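PDB 5J6C: putative reductase from Peptoclostridium difficile, which binds flavin mononucleotide and, as a member of the nitroreductase family, probably catalyses flavin-dependent reduction of nitro compounds, possibly including the antibiotic metronidazole. Local coordinates for residues K43-E48 with I176-E181; I104-D109 with C172-G177. All coordinates share one frame; numbering follows the deposited sequence.

Interaction 1 of 2, residues K43-E48 with I176-E181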
ATOM      1  N   LYS A  43       4.446  -0.146  25.315  1.00 20.22           N
ATOM      2  CA  LYS A  43       4.008   0.012  26.690  1.00 27.29           C
ATOM      3  C   LYS A  43       2.872  -0.966  26.986  1.00 26.89           C
ATOM      4  O   LYS A  43       2.192  -1.458  26.085  1.00 22.87           O
ATOM      5  CB  LYS A  43       3.574   1.455  26.955  1.00 23.89           C
ATOM      6  CG  LYS A  43       4.725   2.440  26.759  1.00 27.47           C
ATOM      7  CD  LYS A  43       4.454   3.811  27.334  1.00 33.68           C
ATOM      8  CE  LYS A  43       5.749   4.611  27.388  1.00 31.53           C
ATOM      9  NZ  LYS A  43       6.842   3.809  28.046  1.00 33.95           N
ATOM     10  N   ASP A  44       2.690  -1.264  28.272  1.00 28.20           N
ATOM     11  CA  ASP A  44       1.688  -2.236  28.712  1.00 32.48           C
ATOM     12  C   ASP A  44       0.356  -1.514  28.908  1.00 29.34           C
ATOM     13  O   ASP A  44      -0.171  -1.387  30.009  1.00 28.66           O
ATOM     14  CB  ASP A  44       2.158  -2.940  29.980  1.00 36.52           C
ATOM     15  CG  ASP A  44       1.192  -4.027  30.448  1.00 44.83           C
ATOM     16  OD1 ASP A  44       0.525  -4.646  29.591  1.00 39.78           O
ATOM     17  OD2 ASP A  44       1.097  -4.254  31.677  1.00 44.71           O
ATOM     18  N   VAL A  45      -0.181  -1.029  27.791  1.00 28.11           N
ATOM     19  CA  VAL A  45      -1.306  -0.100  27.772  1.00 26.42           C
ATOM     20  C   VAL A  45      -2.239  -0.501  26.637  1.00 27.49           C
ATOM     21  O   VAL A  45      -1.798  -0.646  25.493  1.00 27.96           O
ATOM     22  CB  VAL A  45      -0.825   1.358  27.586  1.00 26.33           C
ATOM     23  CG1 VAL A  45      -1.989   2.297  27.327  1.00 21.33           C
ATOM     24  CG2 VAL A  45      -0.052   1.831  28.805  1.00 27.92           C
ATOM     25  N   GLU A  46      -3.524  -0.666  26.941  1.00 27.03           N
ATOM     26  CA  GLU A  46      -4.500  -0.981  25.910  1.00 23.79           C
ATOM     27  C   GLU A  46      -4.611   0.179  24.919  1.00 31.72           C
ATOM     28  O   GLU A  46      -4.363   1.338  25.262  1.00 33.54           O
ATOM     29  CB  GLU A  46      -5.861  -1.276  26.553  1.00 35.75           C
ATOM     30  CG  GLU A  46      -6.831  -2.016  25.646  1.00 42.76           C
ATOM     31  CD  GLU A  46      -8.257  -2.014  26.167  1.00 52.33           C
ATOM     32  OE1 GLU A  46      -8.603  -1.103  26.958  1.00 51.92           O
ATOM     33  OE2 GLU A  46      -9.027  -2.928  25.780  1.00 52.00           O
ATOM     34  N   VAL A  47      -4.958  -0.129  23.670  1.00 27.51           N
ATOM     35  CA  VAL A  47      -5.257   0.915  22.691  1.00 25.50           C
ATOM     36  C   VAL A  47      -6.732   1.270  22.835  1.00 27.22           C
ATOM     37  O   VAL A  47      -7.601   0.409  22.679  1.00 22.15           O
ATOM     38  CB  VAL A  47      -4.919   0.467  21.259  1.00 25.90           C
ATOM     39  CG1 VAL A  47      -5.519   1.430  20.238  1.00 19.46           C
ATOM     40  CG2 VAL A  47      -3.401   0.388  21.073  1.00 21.72           C
ATOM     41  N   GLU A  48      -7.018   2.529  23.172  1.00 25.42           N
ATOM     42  CA  GLU A  48      -8.371   2.872  23.582  1.00 29.11           C
ATOM     43  C   GLU A  48      -9.311   2.823  22.392  1.00 27.80           C
ATOM     44  O   GLU A  48      -8.900   3.005  21.240  1.00 28.01           O
ATOM     45  CB  GLU A  48      -8.433   4.250  24.252  1.00 23.08           C
ATOM     46  CG  GLU A  48      -8.075   5.432  23.365  1.00 26.01           C
ATOM     47  CD  GLU A  48      -6.625   5.803  23.491  1.00 25.33           C
ATOM     48  OE1 GLU A  48      -6.302   7.009  23.468  1.00 23.33           O
ATOM     49  OE2 GLU A  48      -5.801   4.874  23.639  1.00 28.90           O
ATOM     50  N   ILE A 176      -0.060  -3.068  16.867  1.00 20.14           N
ATOM     51  CA  ILE A 176      -0.328  -1.663  17.165  1.00 21.15           C
ATOM     52  C   ILE A 176      -0.231  -1.453  18.675  1.00 22.72           C
ATOM     53  O   ILE A 176      -0.613  -2.328  19.454  1.00 21.82           O
ATOM     54  CB  ILE A 176      -1.721  -1.245  16.639  1.00 23.49           C
ATOM     55  CG1 ILE A 176      -1.851  -1.553  15.134  1.00 22.83           C
ATOM     56  CG2 ILE A 176      -2.027   0.237  16.947  1.00 22.13           C
ATOM     57  CD1 ILE A 176      -3.232  -1.263  14.564  1.00 20.03           C
ATOM     58  N   GLY A 177       0.274  -0.299  19.087  1.00 22.02           N
ATOM     59  CA  GLY A 177       0.320   0.033  20.498  1.00 22.56           C
ATOM     60  C   GLY A 177       1.184   1.251  20.724  1.00 24.63           C
ATOM     61  O   GLY A 177       1.775   1.805  19.789  1.00 20.90           O
ATOM     62  N   TYR A 178       1.233   1.670  21.994  1.00 22.01           N
ATOM     63  CA  TYR A 178       2.064   2.802  22.383  1.00 21.07           C
ATOM     64  C   TYR A 178       3.522   2.376  22.454  1.00 21.86           C
ATOM     65  O   TYR A 178       3.852   1.355  23.067  1.00 24.04           O
ATOM     66  CB  TYR A 178       1.602   3.376  23.719  1.00 22.97           C
ATOM     67  CG  TYR A 178       0.290   4.109  23.598  1.00 24.27           C
ATOM     68  CD1 TYR A 178      -0.916   3.477  23.898  1.00 23.66           C
ATOM     69  CD2 TYR A 178       0.250   5.423  23.150  1.00 25.15           C
ATOM     70  CE1 TYR A 178      -2.127   4.148  23.769  1.00 25.52           C
ATOM     71  CE2 TYR A 178      -0.945   6.097  23.020  1.00 21.16           C
ATOM     72  CZ  TYR A 178      -2.134   5.455  23.329  1.00 27.36           C
ATOM     73  OH  TYR A 178      -3.334   6.130  23.202  1.00 24.22           O
ATOM     74  N   SER A 179       4.387   3.158  21.820  1.00 18.92           N
ATOM     75  CA  SER A 179       5.776   2.758  21.649  1.00 23.85           C
ATOM     76  C   SER A 179       6.526   2.770  22.976  1.00 24.87           C
ATOM     77  O   SER A 179       6.362   3.677  23.797  1.00 21.89           O
ATOM     78  CB  SER A 179       6.474   3.683  20.656  1.00 21.45           C
ATOM     79  OG  SER A 179       7.877   3.458  20.679  1.00 27.11           O
ATOM     80  N   ASP A 180       7.370   1.762  23.175  1.00 23.18           N
ATOM     81  CA  ASP A 180       8.270   1.720  24.322  1.00 24.84           C
ATOM     82  C   ASP A 180       9.719   1.598  23.859  1.00 25.85           C
ATOM     83  O   ASP A 180      10.560   1.018  24.549  1.00 24.10           O
ATOM     84  CB  ASP A 180       7.887   0.586  25.275  1.00 23.65           C
ATOM     85  CG  ASP A 180       8.555   0.708  26.655  1.00 21.42           C
ATOM     86  OD1 ASP A 180       8.872  -0.348  27.232  1.00 27.77           O
ATOM     87  OD2 ASP A 180       8.766   1.838  27.153  1.00 21.73           O
ATOM     88  N   GLU A 181      10.024   2.163  22.695  1.00 20.04           N
ATOM     89  CA  GLU A 181      11.392   2.222  22.217  1.00 22.87           C
ATOM     90  C   GLU A 181      11.571   3.479  21.386  1.00 26.67           C
ATOM     91  O   GLU A 181      10.641   3.949  20.724  1.00 26.28           O
ATOM     92  CB  GLU A 181      11.763   0.973  21.410  1.00 27.07           C
ATOM     93  CG  GLU A 181      10.839   0.652  20.251  1.00 23.68           C
ATOM     94  CD  GLU A 181      11.283  -0.597  19.497  1.00 23.50           C
ATOM     95  OE1 GLU A 181      12.250  -1.257  19.938  1.00 24.44           O
ATOM     96  OE2 GLU A 181      10.682  -0.906  18.451  1.00 20.30           O
TER
HETATM   97  O   HOH W   1       0.703   0.100  24.148  1.00 20.21           O

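Interaction 2 of 2, residues I104-D109 with C172-G177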
ATOM      1  N   ILE A 104      -4.174  -6.055  14.013  1.00 19.74           N
ATOM      2  CA  ILE A 104      -5.176  -6.169  12.961  1.00 21.49           C
ATOM      3  C   ILE A 104      -4.608  -7.094  11.896  1.00 17.59           C
ATOM      4  O   ILE A 104      -3.589  -6.773  11.273  1.00 19.29           O
ATOM      5  CB  ILE A 104      -5.550  -4.812  12.349  1.00 17.27           C
ATOM      6  CG1 ILE A 104      -6.057  -3.847  13.422  1.00 21.00           C
ATOM      7  CG2 ILE A 104      -6.599  -5.011  11.256  1.00 15.78           C
ATOM      8  CD1 ILE A 104      -6.368  -2.499  12.868  1.00 18.65           C
ATOM      9  N   VAL A 105      -5.257  -8.234  11.702  1.00 18.66           N
ATOM     10  CA  VAL A 105      -4.909  -9.173  10.641  1.00 21.18           C
ATOM     11  C   VAL A 105      -5.680  -8.761   9.394  1.00 22.66           C
ATOM     12  O   VAL A 105      -6.912  -8.650   9.437  1.00 22.15           O
ATOM     13  CB  VAL A 105      -5.242 -10.615  11.055  1.00 20.93           C
ATOM     14  CG1 VAL A 105      -4.833 -11.610   9.960  1.00 16.11           C
ATOM     15  CG2 VAL A 105      -4.564 -10.933  12.373  1.00 18.25           C
ATOM     16  N   ILE A 106      -4.960  -8.512   8.297  1.00 22.53           N
ATOM     17  CA  ILE A 106      -5.560  -8.134   7.017  1.00 22.62           C
ATOM     18  C   ILE A 106      -5.669  -9.380   6.140  1.00 21.55           C
ATOM     19  O   ILE A 106      -4.656  -9.957   5.723  1.00 17.18           O
ATOM     20  CB  ILE A 106      -4.761  -7.046   6.291  1.00 18.47           C
ATOM     21  CG1 ILE A 106      -4.755  -5.728   7.064  1.00 23.57           C
ATOM     22  CG2 ILE A 106      -5.373  -6.805   4.934  1.00 24.00           C
ATOM     23  CD1 ILE A 106      -3.514  -5.506   7.850  1.00 21.18           C
ATOM     24  N   ILE A 107      -6.904  -9.780   5.836  1.00 21.82           N
ATOM     25  CA  ILE A 107      -7.176 -10.910   4.959  1.00 18.90           C
ATOM     26  C   ILE A 107      -7.914 -10.383   3.738  1.00 21.42           C
ATOM     27  O   ILE A 107      -8.424  -9.262   3.728  1.00 24.16           O
ATOM     28  CB  ILE A 107      -8.001 -12.016   5.656  1.00 20.56           C
ATOM     29  CG1 ILE A 107      -9.426 -11.522   5.929  1.00 20.90           C
ATOM     30  CG2 ILE A 107      -7.299 -12.493   6.927  1.00 19.68           C
ATOM     31  CD1 ILE A 107     -10.365 -12.581   6.527  1.00 23.97           C
ATOM     32  N   ALA A 108      -7.963 -11.204   2.693  1.00 18.98           N
ATOM     33  CA  ALA A 108      -8.604 -10.789   1.458  1.00 20.67           C
ATOM     34  C   ALA A 108      -9.249 -11.990   0.794  1.00 22.31           C
ATOM     35  O   ALA A 108      -8.691 -13.092   0.799  1.00 25.80           O
ATOM     36  CB  ALA A 108      -7.606 -10.136   0.504  1.00 21.87           C
ATOM     37  N   ASP A 109     -10.434 -11.769   0.238  1.00 27.09           N
ATOM     38  CA  ASP A 109     -11.135 -12.781  -0.549  1.00 30.39           C
ATOM     39  C   ASP A 109     -10.405 -12.938  -1.878  1.00 31.06           C
ATOM     40  O   ASP A 109     -10.570 -12.123  -2.789  1.00 35.21           O
ATOM     41  CB  ASP A 109     -12.592 -12.367  -0.733  1.00 29.58           C
ATOM     42  CG  ASP A 109     -13.417 -13.388  -1.512  1.00 39.63           C
ATOM     43  OD1 ASP A 109     -14.611 -13.094  -1.725  1.00 42.20           O
ATOM     44  OD2 ASP A 109     -12.894 -14.459  -1.923  1.00 38.74           O
ATOM     45  N   CYS A 172      -0.989  -9.948   5.957  1.00 16.42           N
ATOM     46  CA  CYS A 172      -0.050  -9.475   6.961  1.00 16.71           C
ATOM     47  C   CYS A 172      -0.819  -9.237   8.250  1.00 17.87           C
ATOM     48  O   CYS A 172      -2.053  -9.153   8.249  1.00 20.31           O
ATOM     49  CB  CYS A 172       0.637  -8.179   6.508  1.00 17.12           C
ATOM     50  SG  CYS A 172      -0.535  -6.794   6.283  1.00 16.14           S
ATOM     51  N   ILE A 173      -0.077  -9.147   9.347  1.00 16.00           N
ATOM     52  CA  ILE A 173      -0.598  -8.686  10.629  1.00 18.55           C
ATOM     53  C   ILE A 173       0.022  -7.327  10.936  1.00 17.65           C
ATOM     54  O   ILE A 173       1.237  -7.144  10.783  1.00 18.39           O
ATOM     55  CB  ILE A 173      -0.284  -9.681  11.757  1.00 17.54           C
ATOM     56  CG1 ILE A 173      -0.578 -11.116  11.311  1.00 15.25           C
ATOM     57  CG2 ILE A 173      -1.086  -9.332  13.012  1.00 19.48           C
ATOM     58  CD1 ILE A 173      -0.497 -12.099  12.432  1.00 16.40           C
ATOM     59  N   ILE A 174      -0.803  -6.375  11.372  1.00 18.99           N
ATOM     60  CA  ILE A 174      -0.303  -5.095  11.868  1.00 15.79           C
ATOM     61  C   ILE A 174      -0.428  -5.123  13.385  1.00 16.06           C
ATOM     62  O   ILE A 174      -1.543  -5.167  13.916  1.00 14.94           O
ATOM     63  CB  ILE A 174      -1.058  -3.892  11.285  1.00 16.58           C
ATOM     64  CG1 ILE A 174      -1.087  -3.928   9.755  1.00 19.77           C
ATOM     65  CG2 ILE A 174      -0.407  -2.592  11.760  1.00 19.10           C
ATOM     66  CD1 ILE A 174       0.263  -3.702   9.112  1.00 19.98           C
ATOM     67  N   SER A 175       0.703  -5.104  14.087  1.00 17.55           N
ATOM     68  CA  SER A 175       0.699  -4.947  15.538  1.00 19.43           C
ATOM     69  C   SER A 175       0.727  -3.463  15.869  1.00 20.96           C
ATOM     70  O   SER A 175       1.434  -2.694  15.218  1.00 19.75           O
ATOM     71  CB  SER A 175       1.899  -5.637  16.183  1.00 22.68           C
ATOM     72  OG  SER A 175       3.077  -4.929  15.900  1.00 26.76           O
ATOM     73  N   ILE A 176      -0.060  -3.068  16.867  1.00 20.14           N
ATOM     74  CA  ILE A 176      -0.328  -1.663  17.165  1.00 21.15           C
ATOM     75  C   ILE A 176      -0.231  -1.453  18.675  1.00 22.72           C
ATOM     76  O   ILE A 176      -0.613  -2.328  19.454  1.00 21.82           O
ATOM     77  CB  ILE A 176      -1.721  -1.245  16.639  1.00 23.49           C
ATOM     78  CG1 ILE A 176      -1.851  -1.553  15.134  1.00 22.83           C
ATOM     79  CG2 ILE A 176      -2.027   0.237  16.947  1.00 22.13           C
ATOM     80  CD1 ILE A 176      -3.232  -1.263  14.564  1.00 20.03           C
ATOM     81  N   GLY A 177       0.274  -0.299  19.087  1.00 22.02           N
ATOM     82  CA  GLY A 177       0.320   0.033  20.498  1.00 22.56           C
ATOM     83  C   GLY A 177       1.184   1.251  20.724  1.00 24.63           C
ATOM     84  O   GLY A 177       1.775   1.805  19.789  1.00 20.90           O
TER

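Interaction 1 of 2, residues K43-E48 with I176-E181
With CG anti to its carbonyl carbon (chi1 -72°), Y178 lays its ring along 43-48 toward E48, whose chain folds back at chi2 (-94°) to meet the phenol. Y178 OH donates to E48 OE2 (2.8 Å), which accepts through its syn lone pair. OE2 lies at the ring's edge, near its plane, and the carboxylate is only 19° from coplanar with the ring. The same hydroxyl is hydrogen-bonded to K51 NZ, in helix 49-60, for which E48 is the N-cap residue. V45 CG1 comes obliquely against the ring, 3.8 Å from Y178 CD1. Here the chain leaves strand 168-177 of the nitroreductase sheet and runs beside the loop that leads into helix 49-60. K43 N donates to Y178 O at 2.8 Å, and a water bridges the two segments, accepting from Y178 N and donating to K43 O and V45 O. The lysine chain then passes over S179 O, with K43 CG 3.6 Å from that oxygen, and bends at its last torsion to form a salt bridge, K43 NZ to D180 OD2, 2.9 Å, approaching from above the carboxylate plane. At the buried end, V47 CG2 rests on G177 CA at 3.8 Å, beside L102 and L136.

Interaction 2 of 2, residues I104-D109 with C172-G177
I106 CD1 reaches both I174 CG1 (3.5 Å, a close approach for two saturated carbons) and C172 SG (3.6 Å) on the neighbouring strand. Its chi2 of 100°, away from a staggered value, brings the methyl against both. A124 of helix 116-133 touches I106 and C172 on this face, and W140 of strand 137-142 touches C172 and I174. The C172 side chain is about 6 Å from the bound FMN, whose pocket includes W140. Packing is looser on the other face, where V105 and I173 lie side by side as a non-hydrogen-bonded pair, CG2 to CG2 at 3.9 Å, and toward I176, whose CD1 meets I104 CD1 at 3.8 Å. No solvent side exists here, since every touching residue is buried. The strands run antiparallel, 159° apart, in the central sheet of the nitroreductase fold. I104 and I174 exchange two backbone bonds, I104 N to I174 O and I174 N to I104 O, both 2.8 Å, and I106 N gives a third to C172 O at 3.0 Å. Directional bonding between these strands thus comes from the backbone, while the touching side chains add shape-dependent van der Waals packing and no ion pair.

Overall arrangement
Strand 168-177 carries both contacts, which share I176 and G177 and have centres about 17 Å apart. Interaction 2 belongs to the core, with its centre about 5 Å from that of the chain, and joins two neighbouring strands of the sheet through backbone bonds and aliphatic packing. Interaction 1 is partly buried and peripheral, about 16 Å from the centre, where the chain runs on from the strand and meets a loop rather than another strand. One direct backbone bond and some apolar packing remain there, joined by a salt bridge, a phenol-carboxylate bond and a bridging water. I176 marks the changeover, packing on 102-109 in interaction 2 and on V47 in interaction 1.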